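PDB 3UUW: putative oxidoreductase with NAD(P)-binding Rossmann-fold domain from Clostridium difficile, which probably catalyses an NAD(P)-dependent oxidation or reduction of an unidentified substrate, as a tetrameric member of the Gfo/Idh/MocA dehydrogenase family. Local coordinates for residues 198-203 with 215-220; 145-150 with 210-215; 167-172 with 294-299; 223-228 with 239-244. All blocks are in the same frame, centred on the assembly; numbering follows the deposited sequence.

Interaction 1: 198-203 with 215-220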
# COMPACT_ATOMS: atom_id res chain seq x y z
N LEU A 198 -10.76 -4.88 -30.25
CA LEU A 198 -10.31 -3.78 -29.40
C LEU A 198 -9.08 -4.14 -28.58
O LEU A 198 -9.08 -5.14 -27.85
CB LEU A 198 -11.42 -3.36 -28.43
CG LEU A 198 -11.08 -2.18 -27.49
CD1 LEU A 198 -10.81 -0.92 -28.29
CD2 LEU A 198 -12.20 -1.95 -26.49
N ILE A 199 -8.04 -3.32 -28.70
CA ILE A 199 -6.85 -3.43 -27.83
C ILE A 199 -6.91 -2.36 -26.74
O ILE A 199 -6.84 -2.65 -25.54
CB ILE A 199 -5.53 -3.21 -28.61
CG1 ILE A 199 -5.33 -4.27 -29.71
CG2 ILE A 199 -4.33 -3.23 -27.63
CD1 ILE A 199 -4.19 -3.94 -30.65
N PHE A 200 -7.02 -1.10 -27.16
CA PHE A 200 -7.02 0.02 -26.22
C PHE A 200 -7.90 1.13 -26.73
O PHE A 200 -7.95 1.38 -27.93
CB PHE A 200 -5.58 0.51 -26.07
CG PHE A 200 -5.44 1.73 -25.22
CD1 PHE A 200 -5.38 1.61 -23.84
CD2 PHE A 200 -5.38 2.99 -25.77
CE1 PHE A 200 -5.27 2.74 -23.01
CE2 PHE A 200 -5.27 4.12 -24.95
CZ PHE A 200 -5.19 3.98 -23.57
N VAL A 201 -8.61 1.80 -25.82
CA VAL A 201 -9.41 2.95 -26.16
C VAL A 201 -9.29 3.97 -25.05
O VAL A 201 -9.22 3.61 -23.88
CB VAL A 201 -10.90 2.59 -26.39
CG1 VAL A 201 -11.52 1.99 -25.16
CG2 VAL A 201 -11.72 3.82 -26.84
N SER A 202 -9.27 5.23 -25.44
CA SER A 202 -9.22 6.32 -24.49
C SER A 202 -9.87 7.55 -25.07
O SER A 202 -9.85 7.76 -26.29
CB SER A 202 -7.78 6.62 -24.10
OG SER A 202 -7.73 7.77 -23.28
N HIS A 203 -10.46 8.35 -24.19
CA HIS A 203 -11.08 9.61 -24.57
C HIS A 203 -10.83 10.67 -23.54
O HIS A 203 -10.58 10.38 -22.37
CB HIS A 203 -12.58 9.46 -24.75
CG HIS A 203 -12.93 8.67 -25.96
ND1 HIS A 203 -13.07 7.30 -25.93
CD2 HIS A 203 -13.07 9.04 -27.24
CE1 HIS A 203 -13.33 6.87 -27.15
NE2 HIS A 203 -13.31 7.90 -27.97
N SER A 215 -10.19 5.53 -19.97
CA SER A 215 -9.21 4.60 -20.56
C SER A 215 -9.50 3.12 -20.30
O SER A 215 -9.84 2.73 -19.19
CB SER A 215 -7.82 4.95 -20.01
OG SER A 215 -6.82 4.05 -20.47
N MET A 216 -9.30 2.29 -21.32
CA MET A 216 -9.53 0.86 -21.21
C MET A 216 -8.51 0.08 -22.07
O MET A 216 -8.51 0.17 -23.30
CB MET A 216 -10.98 0.52 -21.63
CG MET A 216 -11.22 -0.99 -21.90
SD MET A 216 -12.95 -1.42 -22.17
CE MET A 216 -13.59 -1.24 -20.49
N HIS A 217 -7.65 -0.69 -21.41
CA HIS A 217 -6.67 -1.54 -22.07
C HIS A 217 -7.08 -2.98 -21.82
O HIS A 217 -7.16 -3.43 -20.67
CB HIS A 217 -5.27 -1.27 -21.54
CG HIS A 217 -4.19 -1.97 -22.30
ND1 HIS A 217 -2.95 -2.22 -21.75
CD2 HIS A 217 -4.15 -2.45 -23.56
CE1 HIS A 217 -2.20 -2.84 -22.64
NE2 HIS A 217 -2.90 -2.99 -23.75
N ARG A 218 -7.37 -3.68 -22.90
CA ARG A 218 -7.85 -5.05 -22.86
C ARG A 218 -6.75 -6.09 -22.73
O ARG A 218 -7.05 -7.27 -22.51
CB ARG A 218 -8.64 -5.35 -24.15
CG ARG A 218 -9.75 -4.34 -24.44
CD ARG A 218 -10.87 -4.38 -23.40
NE ARG A 218 -11.56 -5.67 -23.38
CZ ARG A 218 -12.60 -5.95 -22.61
NH1 ARG A 218 -13.11 -5.03 -21.80
NH2 ARG A 218 -13.15 -7.16 -22.66
N ASP A 219 -5.49 -5.67 -22.88
CA ASP A 219 -4.35 -6.58 -22.83
C ASP A 219 -3.32 -6.03 -21.86
O ASP A 219 -2.13 -5.89 -22.19
CB ASP A 219 -3.74 -6.76 -24.23
CG ASP A 219 -2.86 -8.01 -24.33
OD1 ASP A 219 -2.90 -8.83 -23.40
OD2 ASP A 219 -2.14 -8.18 -25.35
N SER A 220 -3.79 -5.72 -20.65
CA SER A 220 -2.97 -5.12 -19.58
C SER A 220 -2.32 -6.20 -18.68
O SER A 220 -2.23 -7.41 -19.05
CB SER A 220 -3.87 -4.19 -18.75
OG SER A 220 -3.12 -3.41 -17.82
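Arg218 folds back over the start of strand 198-203, just where its antiparallel partner, strand 215-217, gives way to a loop. Its CB and CG lie on the backbone carbonyls of Leu198 and Ile199, with CG 3.6 Å from Leu198 O. CD then meets a methyl of Leu198 (CD to CD2, 4.1 Å), the two side chains crossing at about a right angle. Bends at chi2 and chi3 turn the guanidinium back toward its own strand, where NH1 makes a weak hydrogen bond to Met216 SD; the stronger partner of NH1 is the carboxylate of Asp167. The backbone anchors this fold: Arg218 N gives Ile199 O a nearly straight bond of 2.9 Å. Further along, Val201 and Met216 form a hydrogen-bonded pair through both backbone N-H groups, while CG1 of Val201 packs on Met216 CB at 3.9 Å.

The other side of the sheet carries an offset edge-to-face aromatic pair. Phe200 turns its edge to the face of His217, the ring planes standing 74° apart and the centroids 6.0 Å. With CG anti to the backbone N (chi1 176°), the Phe200 ring lies along the neighbouring strand, with His217 CB at its edge, 3.7 Å from Phe200 CD1.

The two strands form a hairpin. On its far flank, Ile199 and Phe200 both face Phe191 of strand 184-192 in a classic beta bulge. Val201 and Met216 rest on Tyr168 of helix 160-179, whereas Phe200 and His217 pack against Val143 and Ser231 of a second subunit.

Interaction 2: 145-150 with 210-215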
# COMPACT_ATOMS: atom_id res chain seq x y z
N ILE A 145 -10.95 14.39 -13.67
CA ILE A 145 -11.33 13.05 -13.25
C ILE A 145 -10.68 12.08 -14.21
O ILE A 145 -10.65 12.31 -15.42
CB ILE A 145 -12.85 12.86 -13.24
CG1 ILE A 145 -13.51 13.83 -12.26
CG2 ILE A 145 -13.22 11.42 -12.85
CD1 ILE A 145 -15.03 13.74 -12.25
N ASN A 146 -10.15 11.01 -13.67
CA ASN A 146 -9.59 9.93 -14.50
C ASN A 146 -10.32 8.63 -14.18
O ASN A 146 -10.49 8.29 -13.01
CB ASN A 146 -8.09 9.75 -14.23
CG ASN A 146 -7.30 11.00 -14.48
OD1 ASN A 146 -7.36 11.59 -15.56
ND2 ASN A 146 -6.55 11.43 -13.47
N ILE A 147 -10.73 7.89 -15.21
CA ILE A 147 -11.41 6.63 -15.00
C ILE A 147 -10.79 5.60 -15.91
O ILE A 147 -10.69 5.82 -17.10
CB ILE A 147 -12.92 6.69 -15.32
CG1 ILE A 147 -13.61 7.83 -14.54
CG2 ILE A 147 -13.56 5.33 -15.03
CD1 ILE A 147 -15.11 8.02 -14.92
N CYS A 148 -10.38 4.47 -15.35
CA CYS A 148 -9.85 3.41 -16.18
C CYS A 148 -10.43 2.06 -15.80
O CYS A 148 -10.86 1.86 -14.67
CB CYS A 148 -8.34 3.33 -16.11
SG CYS A 148 -7.75 2.84 -14.52
N LYS A 149 -10.43 1.15 -16.77
CA LYS A 149 -10.91 -0.21 -16.59
C LYS A 149 -10.12 -1.11 -17.51
O LYS A 149 -10.39 -1.17 -18.72
CB LYS A 149 -12.41 -0.31 -16.87
CG LYS A 149 -13.02 -1.64 -16.54
CD LYS A 149 -14.55 -1.57 -16.66
CE LYS A 149 -15.23 -2.78 -16.03
NZ LYS A 149 -14.97 -4.04 -16.76
N HIS A 150 -9.14 -1.81 -16.93
CA HIS A 150 -8.21 -2.62 -17.68
C HIS A 150 -8.40 -4.08 -17.40
O HIS A 150 -8.86 -4.46 -16.32
CB HIS A 150 -6.77 -2.24 -17.34
CG HIS A 150 -6.46 -0.79 -17.53
ND1 HIS A 150 -6.87 -0.08 -18.64
CD2 HIS A 150 -5.75 0.08 -16.77
CE1 HIS A 150 -6.43 1.16 -18.56
NE2 HIS A 150 -5.73 1.28 -17.44
N PHE A 210 -14.26 21.08 -15.91
CA PHE A 210 -13.18 20.10 -15.87
C PHE A 210 -13.37 19.06 -16.97
O PHE A 210 -14.43 18.99 -17.60
CB PHE A 210 -13.08 19.42 -14.49
CG PHE A 210 -14.36 18.72 -14.05
CD1 PHE A 210 -14.59 17.39 -14.39
CD2 PHE A 210 -15.30 19.39 -13.29
CE1 PHE A 210 -15.75 16.73 -13.97
CE2 PHE A 210 -16.47 18.73 -12.87
CZ PHE A 210 -16.69 17.41 -13.21
N SER A 211 -12.34 18.24 -17.17
CA SER A 211 -12.39 17.17 -18.15
C SER A 211 -12.31 15.81 -17.48
O SER A 211 -11.80 15.69 -16.36
CB SER A 211 -11.22 17.28 -19.13
OG SER A 211 -11.30 18.50 -19.85
N ILE A 212 -12.81 14.80 -18.17
CA ILE A 212 -12.71 13.43 -17.71
C ILE A 212 -11.86 12.68 -18.70
O ILE A 212 -12.06 12.80 -19.92
CB ILE A 212 -14.07 12.72 -17.61
CG1 ILE A 212 -15.04 13.47 -16.69
CG2 ILE A 212 -13.86 11.29 -17.10
CD1 ILE A 212 -15.84 14.56 -17.39
N ASN A 213 -10.89 11.94 -18.19
CA ASN A 213 -10.05 11.10 -19.01
C ASN A 213 -10.40 9.67 -18.76
O ASN A 213 -10.20 9.16 -17.66
CB ASN A 213 -8.59 11.37 -18.68
CG ASN A 213 -8.24 12.83 -18.83
OD1 ASN A 213 -8.19 13.34 -19.95
ND2 ASN A 213 -8.05 13.53 -17.71
N THR A 214 -10.90 9.01 -19.81
CA THR A 214 -11.37 7.63 -19.75
C THR A 214 -10.43 6.74 -20.50
O THR A 214 -9.92 7.12 -21.53
CB THR A 214 -12.77 7.49 -20.38
OG1 THR A 214 -12.76 7.91 -21.75
CG2 THR A 214 -13.79 8.33 -19.60
N SER A 215 -10.19 5.53 -19.97
CA SER A 215 -9.21 4.60 -20.56
C SER A 215 -9.50 3.12 -20.30
O SER A 215 -9.84 2.73 -19.19
CB SER A 215 -7.82 4.95 -20.01
OG SER A 215 -6.82 4.05 -20.47
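Asn146 and Asn213 stand side by side on two parallel strands, 142-150 and 211-217, neighbours inside the mixed sheet of the C-terminal domain. Asn213 ND2 donates to Asn146 OD1 at 3.0 Å, and the donor lies nearly along the acceptor's C=O axis. The amide planes are only 28° apart. Both side chains project on the side of their backbone N (chi1 -58° and -56°), which keeps the amides level with each other.

Beneath this pair the backbones are joined by five hydrogen bonds, alternating in direction as parallel strands require: Ile147 N reaches Asn213 O at 2.8 Å, for instance, and Lys149 N ends the series on Ser215 O.

A second shell fixes the amides. Asn146 ND2 donates to Glu228 OE1 on the adjoining strand, and Asn213 OD1 accepts from Lys204 NZ, so both amide orientations are defined from two sides. Ile147 and Thr214 point to the opposite side, where Val171 of helix 160-179 covers them; Thr214 OG1 bonds to Tyr168 OH there. Just before strand 211-217 begins, the Phe210 ring packs on an isoleucine, Ile145 CD1 lying 3.5 Å from Phe210 CE1.

Interaction 3: 167-172 with 294-299; sequences DYIHVI and IKAQRL
Ile169 and Ile172, one helical turn apart, present their side chains to Ala296 in a steep helix-helix crossing between helix 160-179 and the C-terminal helix 295-305. The local axes cross at 113°, 9.1 Å apart at their closest. The alanine methyl is received between the two isoleucines: Ala296 CB lies 3.8 Å from Ile172 CG2 and 3.9 Å from Ile169 CG1. So small a side chain at the crossing lets the backbones come close, with 5.7 Å between Ile172 CA and Ala296 CA.

The isoleucines use different branches because their first torsions differ. Ile169 extends CG1 anti to its backbone N (chi1 -165°), so the long branch runs outward past the alanine and its CD1 ends 4.1 Å from Gln297 CB, the two side chains crossing obliquely. In Ile172 it is the short branch, CG2, that faces the other helix; this one methyl serves both Ala296 and Leu299, and the side chains of Ile172 and Leu299 cross at about a right angle.

Contact across the pair is wholly apolar and mostly buried. Gln297 touches Ile169 through CB alone, while its extended chain carries the amide away, so that NE2 bonds to Ala100 O, in the loop after strand 92-95 of the Rossmann domain. Lys97 in that loop also packs on Ile169, which places the contact at the junction of the Rossmann domain, which probably binds NAD(P), and the C-terminal domain. Leu300, the next residue of the last helix, adds to the same apolar cluster by touching Tyr168, Ile169 and Ile172. At the other end of the crossing, Leu299 CD2 sits 3.9 Å from Ile172 CG2.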
# COMPACT_ATOMS: atom_id res chain seq x y z
N ASP A 167 -18.70 -3.18 -22.55
CA ASP A 167 -17.84 -2.95 -21.40
C ASP A 167 -17.35 -1.51 -21.24
O ASP A 167 -17.43 -0.96 -20.15
CB ASP A 167 -16.66 -3.90 -21.42
CG ASP A 167 -16.02 -4.08 -20.04
OD1 ASP A 167 -16.54 -3.52 -19.04
OD2 ASP A 167 -15.00 -4.78 -19.95
N TYR A 168 -16.86 -0.89 -22.31
CA TYR A 168 -16.42 0.50 -22.20
C TYR A 168 -17.58 1.41 -21.80
O TYR A 168 -17.37 2.49 -21.24
CB TYR A 168 -15.83 0.99 -23.51
CG TYR A 168 -15.08 2.30 -23.48
CD1 TYR A 168 -14.05 2.54 -22.56
CD2 TYR A 168 -15.33 3.26 -24.42
CE1 TYR A 168 -13.33 3.75 -22.57
CE2 TYR A 168 -14.62 4.49 -24.44
CZ TYR A 168 -13.61 4.71 -23.53
OH TYR A 168 -12.90 5.90 -23.58
N ILE A 169 -18.80 0.95 -22.06
CA ILE A 169 -20.00 1.72 -21.72
C ILE A 169 -20.03 2.01 -20.22
O ILE A 169 -20.54 3.06 -19.81
CB ILE A 169 -21.30 0.99 -22.18
CG1 ILE A 169 -22.51 1.93 -22.15
CG2 ILE A 169 -21.56 -0.26 -21.32
CD1 ILE A 169 -23.74 1.32 -22.81
N HIS A 170 -19.50 1.10 -19.41
CA HIS A 170 -19.45 1.35 -17.96
C HIS A 170 -18.56 2.54 -17.61
O HIS A 170 -18.90 3.32 -16.72
CB HIS A 170 -18.95 0.14 -17.19
CG HIS A 170 -19.97 -0.95 -17.06
ND1 HIS A 170 -21.17 -0.77 -16.42
CD2 HIS A 170 -19.93 -2.25 -17.45
CE1 HIS A 170 -21.85 -1.91 -16.44
NE2 HIS A 170 -21.11 -2.82 -17.05
N VAL A 171 -17.44 2.66 -18.31
CA VAL A 171 -16.51 3.76 -18.11
C VAL A 171 -17.16 5.10 -18.51
O VAL A 171 -17.15 6.09 -17.75
CB VAL A 171 -15.18 3.49 -18.86
CG1 VAL A 171 -14.22 4.68 -18.73
CG2 VAL A 171 -14.51 2.22 -18.33
N ILE A 172 -17.74 5.12 -19.71
CA ILE A 172 -18.41 6.31 -20.25
C ILE A 172 -19.61 6.68 -19.38
O ILE A 172 -19.77 7.84 -19.04
CB ILE A 172 -18.83 6.11 -21.70
CG1 ILE A 172 -17.59 5.90 -22.58
CG2 ILE A 172 -19.68 7.30 -22.25
CD1 ILE A 172 -16.51 7.00 -22.45
N ILE A 294 -29.59 5.63 -22.17
CA ILE A 294 -28.97 5.50 -23.49
C ILE A 294 -27.95 6.57 -23.81
O ILE A 294 -27.35 6.52 -24.87
CB ILE A 294 -30.08 5.51 -24.60
CG1 ILE A 294 -31.03 6.71 -24.45
CG2 ILE A 294 -30.86 4.22 -24.54
CD1 ILE A 294 -32.06 6.85 -25.61
N LYS A 295 -27.70 7.51 -22.90
CA LYS A 295 -26.80 8.61 -23.24
C LYS A 295 -25.35 8.16 -23.45
O LYS A 295 -24.68 8.65 -24.34
CB LYS A 295 -26.90 9.77 -22.27
CG LYS A 295 -26.47 9.57 -20.90
CD LYS A 295 -26.50 10.99 -20.25
CE LYS A 295 -26.04 11.02 -18.86
NZ LYS A 295 -26.25 12.40 -18.31
N ALA A 296 -24.87 7.23 -22.61
CA ALA A 296 -23.52 6.69 -22.80
C ALA A 296 -23.46 5.92 -24.14
O ALA A 296 -22.50 6.05 -24.92
CB ALA A 296 -23.13 5.78 -21.63
N GLN A 297 -24.50 5.13 -24.41
CA GLN A 297 -24.55 4.37 -25.66
C GLN A 297 -24.56 5.27 -26.90
O GLN A 297 -23.91 4.96 -27.89
CB GLN A 297 -25.75 3.45 -25.67
CG GLN A 297 -25.71 2.41 -26.78
CD GLN A 297 -26.91 1.49 -26.74
OE1 GLN A 297 -27.78 1.64 -25.88
NE2 GLN A 297 -26.96 0.55 -27.68
N ARG A 298 -25.27 6.38 -26.79
CA ARG A 298 -25.34 7.36 -27.87
C ARG A 298 -23.95 7.90 -28.16
O ARG A 298 -23.55 8.02 -29.31
CB ARG A 298 -26.31 8.49 -27.48
CG ARG A 298 -26.63 9.42 -28.59
CD ARG A 298 -27.45 10.62 -28.07
NE ARG A 298 -28.74 10.22 -27.52
CZ ARG A 298 -29.80 9.83 -28.25
NH1 ARG A 298 -29.74 9.77 -29.57
NH2 ARG A 298 -30.93 9.50 -27.63
N LEU A 299 -23.18 8.20 -27.11
CA LEU A 299 -21.84 8.71 -27.30
C LEU A 299 -20.98 7.65 -27.97
O LEU A 299 -20.21 7.94 -28.89
CB LEU A 299 -21.25 9.16 -25.97
CG LEU A 299 -19.86 9.77 -25.98
CD1 LEU A 299 -19.76 10.83 -27.06
CD2 LEU A 299 -19.57 10.36 -24.60

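Interaction 4: 223-228 with 239-244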
# COMPACT_ATOMS: atom_id res chain seq x y z
N LYS A 223 -6.38 -7.06 -13.89
CA LYS A 223 -7.73 -6.56 -13.97
C LYS A 223 -7.84 -5.48 -12.90
O LYS A 223 -7.70 -5.78 -11.70
CB LYS A 223 -8.71 -7.69 -13.72
CG LYS A 223 -10.16 -7.26 -13.77
CD LYS A 223 -11.07 -8.48 -13.60
CE LYS A 223 -12.49 -8.07 -13.25
NZ LYS A 223 -13.09 -7.24 -14.33
N LEU A 224 -8.03 -4.25 -13.35
CA LEU A 224 -8.10 -3.05 -12.50
C LEU A 224 -9.29 -2.19 -12.91
O LEU A 224 -9.69 -2.19 -14.06
CB LEU A 224 -6.79 -2.25 -12.69
CG LEU A 224 -6.60 -0.85 -12.11
CD1 LEU A 224 -6.83 -0.83 -10.60
CD2 LEU A 224 -5.19 -0.33 -12.46
N GLU A 225 -9.89 -1.51 -11.95
CA GLU A 225 -10.79 -0.41 -12.27
C GLU A 225 -10.42 0.67 -11.29
O GLU A 225 -10.11 0.38 -10.14
CB GLU A 225 -12.27 -0.80 -12.15
CG GLU A 225 -13.22 0.35 -12.46
CD GLU A 225 -14.65 -0.10 -12.67
OE1 GLU A 225 -14.86 -1.27 -13.06
OE2 GLU A 225 -15.56 0.74 -12.44
N GLN A 226 -10.40 1.92 -11.75
CA GLN A 226 -10.14 3.02 -10.85
C GLN A 226 -10.83 4.28 -11.30
O GLN A 226 -10.84 4.58 -12.49
CB GLN A 226 -8.63 3.30 -10.78
CG GLN A 226 -8.28 4.41 -9.81
CD GLN A 226 -6.79 4.62 -9.72
OE1 GLN A 226 -6.09 3.88 -9.06
NE2 GLN A 226 -6.32 5.65 -10.39
N VAL A 227 -11.45 4.98 -10.35
CA VAL A 227 -11.92 6.35 -10.54
C VAL A 227 -11.06 7.24 -9.62
O VAL A 227 -10.87 6.93 -8.44
CB VAL A 227 -13.38 6.49 -10.17
CG1 VAL A 227 -13.77 7.99 -10.06
CG2 VAL A 227 -14.21 5.71 -11.13
N GLU A 228 -10.53 8.32 -10.17
CA GLU A 228 -9.70 9.27 -9.43
C GLU A 228 -10.26 10.64 -9.70
O GLU A 228 -10.39 11.05 -10.88
CB GLU A 228 -8.26 9.22 -9.91
CG GLU A 228 -7.33 10.23 -9.27
CD GLU A 228 -5.93 9.98 -9.73
OE1 GLU A 228 -5.67 10.22 -10.93
OE2 GLU A 228 -5.10 9.50 -8.92
N LYS A 239 -10.57 2.14 -5.94
CA LYS A 239 -9.95 1.08 -6.70
C LYS A 239 -10.76 -0.19 -6.60
O LYS A 239 -11.14 -0.62 -5.50
CB LYS A 239 -8.53 0.80 -6.16
CG LYS A 239 -7.59 1.97 -6.31
CD LYS A 239 -6.21 1.60 -5.74
CE LYS A 239 -5.19 2.71 -5.95
NZ LYS A 239 -3.88 2.31 -5.36
N ASN A 240 -11.01 -0.79 -7.75
CA ASN A 240 -11.77 -2.05 -7.86
C ASN A 240 -13.11 -2.02 -7.12
O ASN A 240 -13.57 -3.05 -6.56
CB ASN A 240 -10.90 -3.23 -7.40
CG ASN A 240 -9.68 -3.43 -8.28
OD1 ASN A 240 -9.71 -3.11 -9.47
ND2 ASN A 240 -8.65 -4.03 -7.72
N LEU A 241 -13.72 -0.84 -7.10
CA LEU A 241 -15.01 -0.56 -6.46
C LEU A 241 -15.05 -0.77 -4.96
O LEU A 241 -16.13 -0.62 -4.35
CB LEU A 241 -16.15 -1.37 -7.13
CG LEU A 241 -16.39 -1.12 -8.60
CD1 LEU A 241 -15.41 -1.84 -9.44
CD2 LEU A 241 -17.83 -1.53 -9.01
N ASN A 242 -13.91 -1.08 -4.33
CA ASN A 242 -13.98 -1.49 -2.94
C ASN A 242 -12.90 -1.03 -1.97
O ASN A 242 -12.89 -1.43 -0.80
CB ASN A 242 -14.18 -3.01 -2.86
CG ASN A 242 -12.95 -3.79 -3.27
OD1 ASN A 242 -11.90 -3.22 -3.52
ND2 ASN A 242 -13.08 -5.12 -3.31
N VAL A 243 -12.00 -0.17 -2.46
CA VAL A 243 -11.03 0.49 -1.61
C VAL A 243 -11.07 1.98 -1.92
O VAL A 243 -11.06 2.35 -3.08
CB VAL A 243 -9.62 -0.06 -1.83
CG1 VAL A 243 -8.60 0.78 -1.02
CG2 VAL A 243 -9.57 -1.53 -1.41
N LEU A 244 -11.19 2.80 -0.88
CA LEU A 244 -11.28 4.24 -1.05
C LEU A 244 -10.03 4.92 -0.46
O LEU A 244 -9.67 4.68 0.70
CB LEU A 244 -12.56 4.77 -0.42
CG LEU A 244 -12.99 6.21 -0.70
CD1 LEU A 244 -14.49 6.37 -0.53
CD2 LEU A 244 -12.24 7.16 0.18
O HOH W 1 -6.44 -5.13 -9.43
O HOH W 2 -12.98 1.38 -8.85
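Glu225, Asn240 and Lys239 supply most of the buried surface where strand 224-231 meets the tight turn of the 234-239/243-248 hairpin. Asn240 and Leu241 both adopt left-handed backbone conformations, close to a type I' turn, and Lys239 O accepts from Asn242 N and Val243 N in a classic beta bulge.

Asn240 grips Glu225 twice. Its backbone N donates to Glu225 O at 2.8 Å, an almost straight bond that nevertheless arrives 31° out of the carbonyl plane. Its side chain then stands in for the missing strand: OD1 accepts Glu225 N at 3.0 Å, the N-H approaching nearly in line with the amide C=O. The pairing thus outlasts the regular strand by one residue.

The acid of Glu225 reaches out on an extended chain, CG anti to its backbone N (chi1 179°), until the carboxylate carbon CD lies 3.7 Å from Leu241 CD1. This carboxylate is held by Arg126 and Tyr132, both bonded to OE2.

Lys239 runs alongside Gln226, pointing the same way. The lysine methylenes pass along the glutamine amide oxygen, with CE 3.4 Å from Gln226 OE1, before NZ goes on to a salt bridge with Glu245.

A water joins the two segments, donating to Lys223 O at 2.7 Å and accepting from Asn240 ND2 at 3.0 Å.

Interactions 1, 2 and 4 sample one sheet. The first two share strand 211-217 and Ser215, their centres 12 Å apart; interaction 2 continues into interaction 4 where Cys148 N meets Gln226 O at 2.9 Å. Interaction 3 lies behind this sheet yet is wired to it through Tyr168 and Asp167, each of which serves both interactions 1 and 2: Tyr168 OH also bonds to His203 ND1 of interaction 1, and Asp167 OD1 lies 2.8 Å from Lys149 NZ of interaction 2 in a salt bridge. Between interactions 3 and 4 the nearest atoms remain about 6 Å apart. Glycols, probably from crystallisation, lie on the side of Asn213, Ser202 and His150; a second subunit touches interactions 1, 2 and 4.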